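PDB 6A7T: N-acetylglucosamine-specific lectin from Saxidomus purpuratus, which binds N-acetylglucosamine through a C-type lectin domain, recognising the sugar without needing calcium. Local coordinates for residues L40-E43 with T44-W48; E70-F73 with I74-V77; A95-S98 with E99-I103. All blocks are in the same frame, centred on the assembly; numbering follows the deposited sequence.

The three contacts follow one another along the chain; none nests in or crosses another. Each is local, between neighbouring residues, and only contact 3 closes a loop, that of the 86-94/99-102 hairpin. Contact 1 (40-48) bends the end of strand 37-43 round a corner and leads into helix 48-57. Contact 2 (70-77) is two turns of helix 68-78, beside a calcium ion. Contact 3 (95-103) belongs to the antiparallel sheet that also holds strands 124-130 and 136-140. Contact 1 joins the others: the ring of Phe41 packs on Phe73, Ile74 and Val77, and Trp48 meets Ile103. Contacts 2 and 3 lie on opposite sides of the chain's centre, nearest atoms about 7 Å apart.

Contact 1 of 3, residues L40-E43 with T44-W48; sequences LFDE and TERGW
Asp42 and Arg46 form a salt bridge across the corner where strand 37-43 ends, their side chains running at about a right angle to each other. Arg46 presents the end of its guanidinium, and both terminal nitrogens converge on one oxygen through moderately bent bonds: NH1 lies 2.8 Å and NH2 3.0 Å from Asp42 OD2. That oxygen sits close to the guanidinium plane, but the carboxylate itself is turned, its plane 40° from that of the guanidinium. NH1 and NH2 come to one face of the carboxylate; the backbone N of Thr44 reaches the same OD2 from the opposite face, at 3.2 Å, which ties the group to the turn as well as to the arginine. Asp42 has CG anti to its own nitrogen (chi1 -163°), placing OD2 within reach of both Thr44 N and the guanidinium. The Arg46 chain is extended from CG to NE and its end reaches across to Asp42, with chi4 of 85° turning the guanidinium. Thr44 lies over the rim of one guanidinium face, with CB 3.2 Å above the plane.

Phe54 of helix 48-57 makes a cation-pi contact with Arg46 and also touches Asp42. Strand 148-154 pairs with both arms of the corner, Ser150 with Asp42 and Gly148 with Arg46. Three donors on one oxygen, two of them from a cationic group, should draw negative charge toward OD2 and probably stabilise the ionised aspartate.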
ATOM      1  N   LEU A  40     -10.031   5.417  -7.081  1.00  7.47           N
ATOM      2  CA  LEU A  40     -10.821   6.480  -7.689  1.00  8.42           C
ATOM      3  C   LEU A  40     -12.171   6.526  -6.988  1.00  8.18           C
ATOM      4  O   LEU A  40     -12.909   5.537  -7.032  1.00  8.37           O
ATOM      5  CB  LEU A  40     -11.013   6.163  -9.176  1.00  8.73           C
ATOM      6  CG  LEU A  40     -11.850   7.201  -9.954  1.00  9.85           C
ATOM      7  CD1 LEU A  40     -11.176   8.542  -9.986  1.00 12.22           C
ATOM      8  CD2 LEU A  40     -12.122   6.733 -11.360  1.00 11.30           C
ATOM      9  N   PHE A  41     -12.476   7.668  -6.364  1.00  9.22           N
ATOM     10  CA  PHE A  41     -13.766   7.943  -5.774  1.00  9.30           C
ATOM     11  C   PHE A  41     -14.585   8.671  -6.834  1.00  9.55           C
ATOM     12  O   PHE A  41     -14.482   9.904  -6.961  1.00 12.24           O
ATOM     13  CB  PHE A  41     -13.564   8.701  -4.458  1.00  9.31           C
ATOM     14  CG  PHE A  41     -12.804   7.913  -3.424  1.00  9.74           C
ATOM     15  CD1 PHE A  41     -11.413   7.860  -3.450  1.00  8.83           C
ATOM     16  CD2 PHE A  41     -13.463   7.247  -2.384  1.00  9.07           C
ATOM     17  CE1 PHE A  41     -10.704   7.157  -2.481  1.00  9.85           C
ATOM     18  CE2 PHE A  41     -12.754   6.526  -1.441  1.00  9.69           C
ATOM     19  CZ  PHE A  41     -11.378   6.490  -1.478  1.00  9.81           C
ATOM     20  N   ASP A  42     -15.233   7.881  -7.676  1.00  9.77           N
ATOM     21  CA  ASP A  42     -15.857   8.437  -8.870  1.00 10.97           C
ATOM     22  C   ASP A  42     -17.271   8.930  -8.543  1.00 12.28           C
ATOM     23  O   ASP A  42     -18.074   8.187  -7.996  1.00 13.35           O
ATOM     24  CB  ASP A  42     -15.860   7.447 -10.023  1.00 11.69           C
ATOM     25  CG  ASP A  42     -16.123   8.170 -11.346  1.00 12.70           C
ATOM     26  OD1 ASP A  42     -15.181   8.798 -11.906  1.00 17.48           O
ATOM     27  OD2 ASP A  42     -17.265   8.178 -11.773  1.00 14.11           O
ATOM     28  N   GLU A  43     -17.568  10.169  -8.944  1.00 13.07           N
ATOM     29  CA  GLU A  43     -18.791  10.819  -8.522  1.00 15.19           C
ATOM     30  C   GLU A  43     -19.885  10.737  -9.581  1.00 14.20           C
ATOM     31  O   GLU A  43     -20.999  11.274  -9.363  1.00 16.72           O
ATOM     32  CB  GLU A  43     -18.457  12.249  -8.143  1.00 18.08           C
ATOM     33  CG  GLU A  43     -17.550  12.283  -6.933  1.00 20.89           C
ATOM     34  CD  GLU A  43     -17.387  13.654  -6.328  1.00 25.78           C
ATOM     35  OE1 GLU A  43     -17.637  14.638  -7.073  1.00 27.78           O
ATOM     36  OE2 GLU A  43     -17.039  13.719  -5.132  1.00 26.93           O
ATOM     37  N   THR A  44     -19.611  10.092 -10.700  1.00 13.44           N
ATOM     38  CA  THR A  44     -20.649   9.843 -11.702  1.00 13.04           C
ATOM     39  C   THR A  44     -21.591   8.760 -11.162  1.00 12.39           C
ATOM     40  O   THR A  44     -21.158   7.753 -10.662  1.00 13.86           O
ATOM     41  CB  THR A  44     -20.118   9.403 -13.060  1.00 14.78           C
ATOM     42  OG1 THR A  44     -19.375  10.483 -13.626  1.00 18.34           O
ATOM     43  CG2 THR A  44     -21.201   9.007 -14.033  1.00 15.43           C
ATOM     44  N   GLU A  45     -22.892   9.008 -11.237  1.00 13.11           N
ATOM     45  CA  GLU A  45     -23.866   8.105 -10.614  1.00 13.84           C
ATOM     46  C   GLU A  45     -24.312   7.044 -11.617  1.00 11.83           C
ATOM     47  O   GLU A  45     -24.720   7.387 -12.759  1.00 12.78           O
ATOM     48  CB  GLU A  45     -25.082   8.906 -10.143  1.00 15.63           C
ATOM     49  CG  GLU A  45     -24.756   9.849  -9.008  1.00 18.33           C
ATOM     50  CD  GLU A  45     -25.956  10.634  -8.537  1.00 24.04           C
ATOM     51  OE1 GLU A  45     -26.534  11.366  -9.371  1.00 29.00           O
ATOM     52  OE2 GLU A  45     -26.301  10.504  -7.359  1.00 26.41           O
ATOM     53  N   ARG A  46     -24.065   5.780 -11.251  1.00  9.88           N
ATOM     54  CA  ARG A  46     -24.320   4.604 -12.093  1.00  9.65           C
ATOM     55  C   ARG A  46     -24.888   3.496 -11.207  1.00  9.31           C
ATOM     56  O   ARG A  46     -24.634   3.456 -10.006  1.00  8.84           O
ATOM     57  CB  ARG A  46     -23.028   4.069 -12.721  1.00 10.46           C
ATOM     58  CG  ARG A  46     -22.113   5.083 -13.395  1.00 10.99           C
ATOM     59  CD  ARG A  46     -20.806   4.407 -13.799  1.00 10.99           C
ATOM     60  NE  ARG A  46     -19.859   5.312 -14.419  1.00 11.43           N
ATOM     61  CZ  ARG A  46     -19.016   6.081 -13.735  1.00 10.57           C
ATOM     62  NH1 ARG A  46     -19.005   6.023 -12.427  1.00 10.82           N
ATOM     63  NH2 ARG A  46     -18.188   6.892 -14.360  1.00 11.26           N
ATOM     64  N   GLY A  47     -25.675   2.581 -11.804  1.00  9.58           N
ATOM     65  CA  GLY A  47     -26.102   1.390 -11.149  1.00 10.51           C
ATOM     66  C   GLY A  47     -24.900   0.541 -10.786  1.00 10.59           C
ATOM     67  O   GLY A  47     -23.809   0.823 -11.243  1.00  9.19           O
ATOM     68  N   TRP A  48     -25.092  -0.425  -9.893  1.00  9.24           N
ATOM     69  CA  TRP A  48     -23.945  -1.187  -9.357  1.00  8.58           C
ATOM     70  C   TRP A  48     -23.254  -1.947 -10.480  1.00  9.19           C
ATOM     71  O   TRP A  48     -22.018  -1.890 -10.558  1.00  8.31           O
ATOM     72  CB  TRP A  48     -24.385  -2.114  -8.244  1.00  8.07           C
ATOM     73  CG  TRP A  48     -23.265  -2.850  -7.593  1.00  8.32           C
ATOM     74  CD1 TRP A  48     -22.624  -2.463  -6.455  1.00  8.41           C
ATOM     75  CD2 TRP A  48     -22.668  -4.088  -7.992  1.00  7.33           C
ATOM     76  NE1 TRP A  48     -21.701  -3.395  -6.098  1.00  7.74           N
ATOM     77  CE2 TRP A  48     -21.693  -4.394  -7.044  1.00  7.61           C
ATOM     78  CE3 TRP A  48     -22.875  -4.973  -9.060  1.00  8.16           C
ATOM     79  CZ2 TRP A  48     -20.893  -5.518  -7.165  1.00  7.22           C
ATOM     80  CZ3 TRP A  48     -22.168  -6.156  -9.102  1.00  7.88           C
ATOM     81  CH2 TRP A  48     -21.149  -6.397  -8.188  1.00  7.98           C
TER

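Contact 2 of 3, residues E70-F73 with I74-V77; sequences EDDF and IRGV. With CA (calcium ion), chain C.
Ile74 lays its side chain back along the preceding turn of helix 68-78, CG1 resting 3.4 Å from Glu70 O and CD1 4.1 Å from Glu70 CG. Its backbone N bonds the same Glu70 O at 2.9 Å. On another side of the helix Phe73 swings its ring alongside Val77, CE1 4.0 Å from Val77 CG2. Phe34 stacks on this ring and Phe41 packs against it; the helix packs on the sheet of strands 32-34, 37-43, 148-154 and 61-62 in this C-type lectin fold. Glu70 closes on the calcium ion with both oxygens, OE1 at 2.4 Å and OE2 at 2.6 Å; Thr64 O, Glu66, Glu153 and two waters are further ligands, and Tyr39 OH bonds OE1. Arg75 joins Asp71 and Asp72 in a salt-bridge network. A bend at chi3 (-65°) turns its guanidinium back toward Asp71, whose OD2 takes NH2 in a salt bridge at 2.9 Å and NH1 from the same face of the carboxylate, the two planes standing 68° apart. Asp72 OD1 adds a longer one to NH1 at 3.4 Å, and a water links both atoms. Tyr127 OH holds the other oxygen of Asp71, while Arg75 NH2 also bonds Trp135 O.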
ATOM      1  N   GLU A  70      -7.748  -0.489   5.588  1.00 14.48           N
ATOM      2  CA  GLU A  70      -8.257  -0.007   4.271  1.00 13.07           C
ATOM      3  C   GLU A  70      -9.617   0.635   4.470  1.00 11.68           C
ATOM      4  O   GLU A  70      -9.960   1.649   3.819  1.00 11.80           O
ATOM      5  CB  GLU A  70      -8.306  -1.163   3.260  1.00 12.23           C
ATOM      6  CG  GLU A  70      -8.677  -0.726   1.824  1.00 12.84           C
ATOM      7  CD  GLU A  70      -8.707  -1.879   0.829  1.00 13.16           C
ATOM      8  OE1 GLU A  70      -8.686  -1.598  -0.363  1.00 11.44           O
ATOM      9  OE2 GLU A  70      -8.692  -3.086   1.227  1.00 14.50           O
ATOM     10  N   ASP A  71     -10.411   0.029   5.348  1.00 11.88           N
ATOM     11  CA  ASP A  71     -11.726   0.530   5.696  1.00 12.01           C
ATOM     12  C   ASP A  71     -11.585   1.967   6.205  1.00 12.00           C
ATOM     13  O   ASP A  71     -12.338   2.853   5.793  1.00 10.47           O
ATOM     14  CB  ASP A  71     -12.385  -0.379   6.718  1.00 13.08           C
ATOM     15  CG  ASP A  71     -13.772   0.036   7.133  1.00 13.75           C
ATOM     16  OD1 ASP A  71     -14.672   0.018   6.309  1.00 12.82           O
ATOM     17  OD2 ASP A  71     -13.928   0.360   8.371  1.00 14.82           O
ATOM     18  N   ASP A  72     -10.597   2.186   7.065  1.00 13.22           N
ATOM     19  CA  ASP A  72     -10.391   3.504   7.661  1.00 13.60           C
ATOM     20  C   ASP A  72     -10.020   4.519   6.576  1.00 13.19           C
ATOM     21  O   ASP A  72     -10.534   5.660   6.561  1.00 12.55           O
ATOM     22  CB  ASP A  72      -9.371   3.436   8.819  1.00 14.12           C
ATOM     23  CG  ASP A  72      -9.855   2.726  10.098  1.00 16.37           C
ATOM     24  OD1 ASP A  72     -11.077   2.486  10.252  1.00 16.56           O
ATOM     25  OD2 ASP A  72      -8.975   2.372  10.967  1.00 19.01           O
ATOM     26  N   PHE A  73      -9.108   4.152   5.684  1.00 12.15           N
ATOM     27  CA  PHE A  73      -8.704   4.981   4.612  1.00 11.48           C
ATOM     28  C   PHE A  73      -9.945   5.416   3.838  1.00 10.81           C
ATOM     29  O   PHE A  73     -10.123   6.577   3.550  1.00 11.37           O
ATOM     30  CB  PHE A  73      -7.704   4.268   3.688  1.00 12.60           C
ATOM     31  CG  PHE A  73      -7.566   4.928   2.353  1.00 12.48           C
ATOM     32  CD1 PHE A  73      -6.950   6.165   2.231  1.00 14.08           C
ATOM     33  CD2 PHE A  73      -8.107   4.327   1.218  1.00 13.47           C
ATOM     34  CE1 PHE A  73      -6.873   6.808   0.997  1.00 14.94           C
ATOM     35  CE2 PHE A  73      -8.021   4.967  -0.007  1.00 14.03           C
ATOM     36  CZ  PHE A  73      -7.393   6.186  -0.120  1.00 14.36           C
ATOM     37  N   ILE A  74     -10.783   4.451   3.426  1.00 10.28           N
ATOM     38  CA  ILE A  74     -11.936   4.769   2.579  1.00 10.54           C
ATOM     39  C   ILE A  74     -12.857   5.725   3.334  1.00 10.77           C
ATOM     40  O   ILE A  74     -13.310   6.719   2.762  1.00 10.21           O
ATOM     41  CB  ILE A  74     -12.650   3.488   2.139  1.00 11.20           C
ATOM     42  CG1 ILE A  74     -11.767   2.689   1.182  1.00 11.44           C
ATOM     43  CG2 ILE A  74     -14.007   3.811   1.547  1.00 12.40           C
ATOM     44  CD1 ILE A  74     -12.177   1.254   0.992  1.00 11.74           C
ATOM     45  N   ARG A  75     -13.129   5.405   4.606  1.00 11.17           N
ATOM     46  CA  ARG A  75     -14.015   6.220   5.405  1.00 12.26           C
ATOM     47  C   ARG A  75     -13.460   7.645   5.476  1.00 11.84           C
ATOM     48  O   ARG A  75     -14.236   8.606   5.436  1.00 12.03           O
ATOM     49  CB  ARG A  75     -14.234   5.614   6.783  1.00 13.15           C
ATOM     50  CG  ARG A  75     -15.302   6.374   7.565  1.00 14.35           C
ATOM     51  CD  ARG A  75     -15.594   5.749   8.902  1.00 14.69           C
ATOM     52  NE  ARG A  75     -16.180   4.435   8.778  1.00 13.48           N
ATOM     53  CZ  ARG A  75     -15.537   3.285   8.836  1.00 13.33           C
ATOM     54  NH1 ARG A  75     -14.274   3.212   9.189  1.00 12.47           N
ATOM     55  NH2 ARG A  75     -16.215   2.193   8.514  1.00 15.55           N
ATOM     56  N   GLY A  76     -12.139   7.758   5.643  1.00 11.58           N
ATOM     57  CA  GLY A  76     -11.459   9.090   5.681  1.00 13.38           C
ATOM     58  C   GLY A  76     -11.783   9.978   4.497  1.00 13.38           C
ATOM     59  O   GLY A  76     -11.988  11.187   4.673  1.00 16.13           O
ATOM     60  N   VAL A  77     -11.846   9.406   3.289  1.00 11.50           N
ATOM     61  CA  VAL A  77     -12.157  10.142   2.092  1.00 10.75           C
ATOM     62  C   VAL A  77     -13.662  10.438   2.035  1.00 11.17           C
ATOM     63  O   VAL A  77     -14.071  11.619   1.925  1.00 10.65           O
ATOM     64  CB  VAL A  77     -11.671   9.392   0.831  1.00 10.63           C
ATOM     65  CG1 VAL A  77     -12.028  10.147  -0.439  1.00 11.18           C
ATOM     66  CG2 VAL A  77     -10.164   9.156   0.876  1.00 10.85           C
TER
HETATM   67 CA    CA C 201      -8.485  -3.806  -1.314  1.00 11.63          CA
HETATM   68  O   HOH W   1     -12.526   5.038  10.745  1.00 23.51           O
HETATM   69  O   HOH W   2      -6.135  -4.034  -0.573  1.00 15.55           O
HETATM   70  O   HOH W   3      -7.679  -5.482  -2.965  1.00 11.13           O

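Contact 3 of 3, residues A95-S98 with E99-I103; sequences AEHS and EYRWI
Arg101 lays its guanidinium flat over one face of the His97 ring, the centres 3.6 Å apart and the planes only 12° from parallel. The overlap is close: CZ of Arg101 stands 3.4 Å from His97 NE2, while NH1 of Arg101 sits over the middle of the imidazole. NH2 of Arg101 approaches His97 NE2 to 3.4 Å, but the angle is poor for a hydrogen bond, and the contact is one of stacked pi surfaces. Two successive bends, at chi2 (-69°) and chi3 (-73°), curl the arginine chain so that the guanidinium comes over the ring.

The edge of the guanidinium is held by Glu99, two residues back on the same strand: Arg101 NH1 gives a salt-bridge hydrogen bond of 2.9 Å, fairly straight, met nearly along the C-O axis of Glu99 OE2, which lies in the guanidinium plane. Glu99 also touches the histidine, its CG 3.9 Å from His97 CB. Further out, Gly105 O accepts from Arg101 NE, which with the Glu99 bond should restrict the rotation of the guanidinium. Asp94 OD1 accepts from the backbone N of His97, and Asp94 also touches Arg101. His97 touches a crystal neighbour too, so its pose may owe something to the lattice.

Ser98 takes a left-handed backbone conformation, and together with Glu99 it faces Asp94 at the end of the opposing strand. This is a G1 beta bulge, here closing the hairpin between strands 86-94 and 99-102, with strand 99-102 at the margin of its antiparallel sheet.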
ATOM      1  N   ALA A  95     -24.183 -16.618  -5.354  1.00 12.34           N
ATOM      2  CA  ALA A  95     -25.275 -17.558  -5.222  1.00 12.65           C
ATOM      3  C   ALA A  95     -24.707 -18.936  -4.869  1.00 13.12           C
ATOM      4  O   ALA A  95     -25.375 -19.713  -4.124  1.00 13.67           O
ATOM      5  CB  ALA A  95     -26.145 -17.561  -6.434  1.00 12.97           C
ATOM      6  N   GLU A  96     -23.570 -19.320  -5.461  1.00 13.14           N
ATOM      7  CA  GLU A  96     -23.020 -20.653  -5.166  1.00 13.67           C
ATOM      8  C   GLU A  96     -22.650 -20.776  -3.673  1.00 16.42           C
ATOM      9  O   GLU A  96     -22.959 -21.816  -3.031  1.00 16.42           O
ATOM     10  CB  GLU A  96     -21.837 -20.982  -6.075  1.00 14.93           C
ATOM     11  CG  GLU A  96     -22.255 -21.209  -7.516  1.00 14.52           C
ATOM     12  CD  GLU A  96     -22.282 -19.989  -8.440  1.00 14.98           C
ATOM     13  OE1 GLU A  96     -22.357 -18.817  -7.925  1.00 13.73           O
ATOM     14  OE2 GLU A  96     -22.318 -20.201  -9.686  1.00 12.32           O
ATOM     15  N   HIS A  97     -21.966 -19.759  -3.125  1.00 16.14           N
ATOM     16  CA  HIS A  97     -21.548 -19.780  -1.735  1.00 18.60           C
ATOM     17  C   HIS A  97     -22.726 -19.468  -0.812  1.00 19.62           C
ATOM     18  O   HIS A  97     -22.705 -19.873   0.368  1.00 21.25           O
ATOM     19  CB  HIS A  97     -20.448 -18.762  -1.437  1.00 18.01           C
ATOM     20  CG  HIS A  97     -19.099 -19.130  -1.898  1.00 18.39           C
ATOM     21  ND1 HIS A  97     -18.381 -20.174  -1.372  1.00 17.13           N
ATOM     22  CD2 HIS A  97     -18.304 -18.514  -2.796  1.00 18.98           C
ATOM     23  CE1 HIS A  97     -17.203 -20.196  -1.947  1.00 20.13           C
ATOM     24  NE2 HIS A  97     -17.143 -19.190  -2.820  1.00 19.00           N
ATOM     25  N   SER A  98     -23.740 -18.771  -1.334  1.00 21.34           N
ATOM     26  CA  SER A  98     -24.922 -18.335  -0.582  1.00 22.00           C
ATOM     27  C   SER A  98     -24.492 -17.367   0.531  1.00 19.82           C
ATOM     28  O   SER A  98     -24.866 -17.483   1.700  1.00 18.15           O
ATOM     29  CB  SER A  98     -25.714 -19.525  -0.045  1.00 31.69           C
ATOM     30  OG  SER A  98     -27.128 -19.377  -0.236  1.00 41.76           O
ATOM     31  N   GLU A  99     -23.687 -16.381   0.153  1.00 17.28           N
ATOM     32  CA  GLU A  99     -23.325 -15.347   1.045  1.00 17.15           C
ATOM     33  C   GLU A  99     -22.722 -14.198   0.255  1.00 16.11           C
ATOM     34  O   GLU A  99     -22.412 -14.360  -0.876  1.00 14.64           O
ATOM     35  CB  GLU A  99     -22.289 -15.830   2.051  1.00 17.76           C
ATOM     36  CG  GLU A  99     -20.955 -16.220   1.501  1.00 20.82           C
ATOM     37  CD  GLU A  99     -20.104 -16.974   2.503  1.00 26.39           C
ATOM     38  OE1 GLU A  99     -20.675 -17.412   3.524  1.00 35.00           O
ATOM     39  OE2 GLU A  99     -18.883 -17.075   2.307  1.00 27.36           O
ATOM     40  N   TYR A 100     -22.483 -13.086   0.936  1.00 13.57           N
ATOM     41  CA  TYR A 100     -21.763 -11.992   0.330  1.00 12.61           C
ATOM     42  C   TYR A 100     -20.267 -12.343   0.201  1.00 11.06           C
ATOM     43  O   TYR A 100     -19.577 -12.844   1.108  1.00 11.93           O
ATOM     44  CB  TYR A 100     -22.069 -10.679   1.090  1.00 11.84           C
ATOM     45  CG  TYR A 100     -23.480 -10.195   0.924  1.00 11.42           C
ATOM     46  CD1 TYR A 100     -23.850  -9.378  -0.133  1.00 10.40           C
ATOM     47  CD2 TYR A 100     -24.480 -10.542   1.832  1.00 10.33           C
ATOM     48  CE1 TYR A 100     -25.143  -8.938  -0.323  1.00 11.12           C
ATOM     49  CE2 TYR A 100     -25.782 -10.121   1.658  1.00 11.13           C
ATOM     50  CZ  TYR A 100     -26.139  -9.356   0.557  1.00 10.08           C
ATOM     51  OH  TYR A 100     -27.395  -8.943   0.278  1.00 13.29           O
ATOM     52  N   ARG A 101     -19.709 -12.019  -0.977  1.00 10.96           N
ATOM     53  CA  ARG A 101     -18.323 -12.189  -1.328  1.00 11.73           C
ATOM     54  C   ARG A 101     -17.830 -10.928  -2.072  1.00 10.84           C
ATOM     55  O   ARG A 101     -18.612 -10.225  -2.701  1.00 11.40           O
ATOM     56  CB  ARG A 101     -18.138 -13.395  -2.261  1.00 14.04           C
ATOM     57  CG  ARG A 101     -18.667 -14.718  -1.721  1.00 15.43           C
ATOM     58  CD  ARG A 101     -17.871 -15.254  -0.563  1.00 17.71           C
ATOM     59  NE  ARG A 101     -16.573 -15.779  -0.955  1.00 18.38           N
ATOM     60  CZ  ARG A 101     -16.031 -16.909  -0.487  1.00 17.74           C
ATOM     61  NH1 ARG A 101     -16.622 -17.539   0.507  1.00 21.51           N
ATOM     62  NH2 ARG A 101     -14.913 -17.383  -1.034  1.00 19.74           N
ATOM     63  N   TRP A 102     -16.540 -10.685  -1.981  1.00 12.89           N
ATOM     64  CA  TRP A 102     -15.918  -9.673  -2.823  1.00 11.74           C
ATOM     65  C   TRP A 102     -15.968 -10.147  -4.268  1.00 12.41           C
ATOM     66  O   TRP A 102     -16.023 -11.326  -4.533  1.00 11.60           O
ATOM     67  CB  TRP A 102     -14.486  -9.378  -2.386  1.00 12.41           C
ATOM     68  CG  TRP A 102     -14.415  -8.828  -0.999  1.00 11.73           C
ATOM     69  CD1 TRP A 102     -13.762  -9.373   0.065  1.00 12.49           C
ATOM     70  CD2 TRP A 102     -15.007  -7.617  -0.517  1.00 11.39           C
ATOM     71  NE1 TRP A 102     -13.902  -8.598   1.191  1.00 13.00           N
ATOM     72  CE2 TRP A 102     -14.684  -7.527   0.862  1.00 13.12           C
ATOM     73  CE3 TRP A 102     -15.804  -6.620  -1.103  1.00 11.79           C
ATOM     74  CZ2 TRP A 102     -15.105  -6.452   1.636  1.00 11.99           C
ATOM     75  CZ3 TRP A 102     -16.259  -5.588  -0.320  1.00 10.92           C
ATOM     76  CH2 TRP A 102     -15.923  -5.521   1.043  1.00 11.46           C
ATOM     77  N   ILE A 103     -15.906  -9.195  -5.194  1.00 11.93           N
ATOM     78  CA  ILE A 103     -16.127  -9.547  -6.610  1.00 13.02           C
ATOM     79  C   ILE A 103     -14.958 -10.337  -7.215  1.00 13.76           C
ATOM     80  O   ILE A 103     -15.158 -10.919  -8.279  1.00 15.00           O
ATOM     81  CB  ILE A 103     -16.440  -8.312  -7.457  1.00 13.13           C
ATOM     82  CG1 ILE A 103     -15.328  -7.279  -7.342  1.00 14.64           C
ATOM     83  CG2 ILE A 103     -17.840  -7.793  -7.144  1.00 13.56           C
ATOM     84  CD1 ILE A 103     -15.376  -6.229  -8.438  1.00 16.48           C
TER